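Acyl-coenzyme A oxidase 1 (Yarrowia lipolytica, PDB 5Y9D) catalyses the FAD-dependent oxidation of acyl-CoA to (2E)-enoyl-CoA in peroxisomal fatty acid beta-oxidation, passing the electrons to oxygen and releasing hydrogen peroxide. Local coordinates at residues S99-L102 against V103-E107; T537-K540 against Y541-V545. All coordinates share one frame; numbering follows the deposited sequence.

Overall arrangement
Contacts 1 and 2 are both local, each made within one unbroken run of chain. They share no element: their centres lie 49 Å apart on opposite sides of the centre of the chain, with nearest atoms about 34 Å apart. Contact 1, at the surface of the N-terminal alpha-helical region, is a short helical turn linking helix 84-98 to helix 107-118, and its Asp105 carboxylate pairs with Arg113 of the latter. Contact 2 is partly buried, in the last turns of helix 519-544 in the C-terminal region; there i to i+4 backbone bonds run along the helix, whose inner side carries threonines and whose outer side carries acidic and amide groups. Both lie away from the FAD sites.

Contact 1: residues S99-L102 against V103-E107; sequences SPYL and VTDTE
Two backbone bonds wind Pro100 to Asp105 into a short, weakly bonded helical turn: Val103 N donates to Pro100 O at 3.2 Å, an i to i+3 bond, and Asp105 N to Tyr101 O at 3.0 Å, an i to i+4 bond. The turn is the link between helix 84-98 and helix 107-118 in the N-terminal alpha-helical region of the acyl-CoA oxidase fold. At its start Leu102 N bonds to Ser99 O at 3.1 Å, which carries the winding back toward helix 84-98. The chief side-chain meeting is Tyr101 with Asp105, one turn apart. With CG beside its own backbone N (chi1 -82°), the Asp105 carboxylate is carried back over the Tyr101 backbone, and OD2 comes to 3.5 Å from Tyr101 CB. The carboxylate and ring planes are nearly parallel, 11° apart. The acid is held from beyond the turn: OD2 makes a salt bridge to Arg113, which also forms a cation-pi contact with Tyr101, so one guanidinium joins both side chains to helix 107-118. Ser99, which hydrogen-bonds through OG to Ala96 O, packs on Phe694 of the second subunit. Just past the turn, Thr106 is the N-cap of helix 107-118, its OG1 bonded to Leu109 N. Nearer the tyrosine, Thr104 OG1 lies close to the ring plane at its edge, 4.4 Å from Tyr101 CD1.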
# COMPACT_ATOMS: atom_id res chain seq x y z
N SER A 99 -21.45 19.79 -13.46
CA SER A 99 -22.06 20.89 -12.73
C SER A 99 -23.59 21.09 -12.90
O SER A 99 -24.24 21.56 -11.98
CB SER A 99 -21.29 22.19 -12.99
OG SER A 99 -21.59 22.62 -14.29
N PRO A 100 -24.19 20.72 -14.03
CA PRO A 100 -25.66 20.81 -14.06
C PRO A 100 -26.36 20.00 -12.96
O PRO A 100 -27.43 20.40 -12.45
CB PRO A 100 -26.02 20.21 -15.41
CG PRO A 100 -24.77 20.31 -16.23
CD PRO A 100 -23.65 20.10 -15.26
N TYR A 101 -25.78 18.88 -12.58
CA TYR A 101 -26.37 18.03 -11.54
C TYR A 101 -26.37 18.63 -10.11
O TYR A 101 -27.06 18.15 -9.22
CB TYR A 101 -25.69 16.63 -11.55
CG TYR A 101 -25.86 15.85 -12.85
CD1 TYR A 101 -27.12 15.53 -13.34
CD2 TYR A 101 -24.74 15.40 -13.58
CE1 TYR A 101 -27.28 14.80 -14.53
CE2 TYR A 101 -24.88 14.68 -14.75
CZ TYR A 101 -26.16 14.37 -15.23
OH TYR A 101 -26.31 13.65 -16.39
N LEU A 102 -25.61 19.70 -9.89
CA LEU A 102 -25.59 20.37 -8.58
C LEU A 102 -26.90 21.12 -8.31
O LEU A 102 -27.22 21.45 -7.16
CB LEU A 102 -24.43 21.37 -8.51
CG LEU A 102 -23.05 20.79 -8.84
CD1 LEU A 102 -22.10 21.90 -9.23
CD2 LEU A 102 -22.51 19.98 -7.67
N VAL A 103 -27.65 21.41 -9.37
CA VAL A 103 -28.88 22.16 -9.23
C VAL A 103 -30.07 21.25 -9.09
O VAL A 103 -31.07 21.66 -8.54
CB VAL A 103 -29.10 23.09 -10.45
CG1 VAL A 103 -30.49 23.73 -10.40
CG2 VAL A 103 -28.04 24.18 -10.47
N THR A 104 -29.99 20.03 -9.61
CA THR A 104 -31.16 19.17 -9.61
C THR A 104 -31.07 18.06 -8.59
O THR A 104 -32.10 17.60 -8.12
CB THR A 104 -31.46 18.60 -11.01
OG1 THR A 104 -30.35 17.83 -11.50
CG2 THR A 104 -31.76 19.75 -11.98
N ASP A 105 -29.86 17.66 -8.23
CA ASP A 105 -29.67 16.48 -7.40
C ASP A 105 -30.23 16.69 -5.99
O ASP A 105 -30.04 17.74 -5.36
CB ASP A 105 -28.16 16.07 -7.31
CG ASP A 105 -27.66 15.22 -8.53
OD1 ASP A 105 -28.46 14.84 -9.43
OD2 ASP A 105 -26.45 14.92 -8.59
N THR A 106 -30.91 15.66 -5.49
CA THR A 106 -31.16 15.50 -4.07
C THR A 106 -29.86 15.14 -3.35
O THR A 106 -28.86 14.85 -3.99
CB THR A 106 -32.16 14.35 -3.82
OG1 THR A 106 -31.62 13.11 -4.33
CG2 THR A 106 -33.49 14.67 -4.48
N GLU A 107 -29.90 15.11 -2.02
CA GLU A 107 -28.75 14.68 -1.20
C GLU A 107 -28.29 13.26 -1.57
O GLU A 107 -27.09 13.01 -1.78
CB GLU A 107 -29.09 14.74 0.29
CG GLU A 107 -28.16 15.63 1.10
CD GLU A 107 -28.44 17.11 0.91
OE1 GLU A 107 -27.70 17.95 1.46
OE2 GLU A 107 -29.40 17.45 0.19

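Contact 2: residues T537-K540 against Y541-V545; sequences TTDK and YQELV
Tyr541 N donates to Thr537 O at 3.1 Å and Leu544 N to Lys540 O at 3.0 Å, i to i+4 bonds in the last turns of helix 519-544. Between them, Gln542 N reaches Thr538 O at 3.2 Å, while the bond from Glu543 N to Asp539 O is weak. Acidic groups crowd the outer side: Asp539 OD2 and Glu543 OE2 are a close pair of like charges at 3.0 Å, and the same OE2 lies 2.8 Å from Asp539 O. Such closeness would favour a proton on one of the acids. The two carboxylates are turned 61° against each other. Alongside, Lys540 bends at chi2 and chi3 and brings its CD to 3.9 Å from Glu543 OE1, the ammonium lying farther off. This helix belongs to the C-terminal alpha-helical part of the oxidase, and its inner side is lined by Thr537 and Thr538, whose hydroxyls bond back to Asn533 O and Ile534 O while both side chains pack on helix 467-486. Tyr541, with CG anti to its N (chi1 170°), stacks on Phe554; Val545 CG2 rests 3.4 Å above one face of the Tyr541 ring, toward its rim. Leu544 packs against Ala553 and Leu557.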
# COMPACT_ATOMS: atom_id res chain seq x y z
N THR A 537 -10.99 -1.30 29.57
CA THR A 537 -10.41 -0.00 29.27
C THR A 537 -11.12 1.02 30.11
O THR A 537 -10.48 1.87 30.70
CB THR A 537 -10.53 0.37 27.78
OG1 THR A 537 -9.81 -0.58 26.98
CG2 THR A 537 -9.95 1.77 27.53
N THR A 538 -12.44 0.92 30.22
CA THR A 538 -13.16 1.82 31.13
C THR A 538 -12.73 1.68 32.60
O THR A 538 -12.72 2.67 33.36
CB THR A 538 -14.66 1.61 31.03
OG1 THR A 538 -15.06 1.77 29.66
CG2 THR A 538 -15.37 2.62 31.90
N ASP A 539 -12.35 0.46 32.98
CA ASP A 539 -11.78 0.23 34.29
C ASP A 539 -10.47 0.98 34.52
O ASP A 539 -10.35 1.69 35.51
CB ASP A 539 -11.56 -1.28 34.54
CG ASP A 539 -11.63 -1.64 36.00
OD1 ASP A 539 -12.72 -1.49 36.59
OD2 ASP A 539 -10.59 -2.07 36.55
N LYS A 540 -9.49 0.83 33.62
CA LYS A 540 -8.21 1.53 33.76
C LYS A 540 -8.43 3.04 33.82
O LYS A 540 -7.74 3.74 34.55
CB LYS A 540 -7.24 1.20 32.63
CG LYS A 540 -6.73 -0.24 32.61
CD LYS A 540 -5.63 -0.49 33.63
CE LYS A 540 -4.62 -1.52 33.14
NZ LYS A 540 -3.44 -1.64 34.05
N TYR A 541 -9.40 3.53 33.06
CA TYR A 541 -9.64 4.97 32.97
C TYR A 541 -10.08 5.51 34.30
O TYR A 541 -9.54 6.49 34.77
CB TYR A 541 -10.68 5.29 31.88
CG TYR A 541 -11.20 6.71 31.84
CD1 TYR A 541 -10.53 7.73 31.16
CD2 TYR A 541 -12.40 7.03 32.45
CE1 TYR A 541 -11.04 9.03 31.11
CE2 TYR A 541 -12.91 8.32 32.39
CZ TYR A 541 -12.23 9.31 31.74
OH TYR A 541 -12.79 10.55 31.73
N GLN A 542 -11.04 4.84 34.92
CA GLN A 542 -11.53 5.21 36.26
C GLN A 542 -10.38 5.35 37.28
O GLN A 542 -10.27 6.37 37.97
CB GLN A 542 -12.51 4.16 36.75
CG GLN A 542 -13.81 4.11 35.96
CD GLN A 542 -14.50 2.77 36.09
OE1 GLN A 542 -13.91 1.71 35.84
NE2 GLN A 542 -15.76 2.80 36.47
N GLU A 543 -9.52 4.33 37.35
CA GLU A 543 -8.31 4.34 38.17
C GLU A 543 -7.42 5.54 37.84
O GLU A 543 -6.84 6.13 38.73
CB GLU A 543 -7.46 3.09 37.96
CG GLU A 543 -8.08 1.75 38.32
CD GLU A 543 -7.59 0.64 37.38
OE1 GLU A 543 -6.36 0.38 37.35
OE2 GLU A 543 -8.43 0.03 36.66
N LEU A 544 -7.31 5.87 36.56
CA LEU A 544 -6.43 6.96 36.14
C LEU A 544 -6.97 8.33 36.48
O LEU A 544 -6.22 9.19 36.92
CB LEU A 544 -6.12 6.86 34.65
CG LEU A 544 -5.13 5.74 34.36
CD1 LEU A 544 -5.11 5.38 32.87
CD2 LEU A 544 -3.73 6.09 34.85
N VAL A 545 -8.27 8.54 36.32
CA VAL A 545 -8.88 9.85 36.59
C VAL A 545 -8.75 10.27 38.07
O VAL A 545 -9.12 11.39 38.44
CB VAL A 545 -10.35 9.89 36.09
CG1 VAL A 545 -11.11 11.13 36.56
CG2 VAL A 545 -10.37 9.85 34.57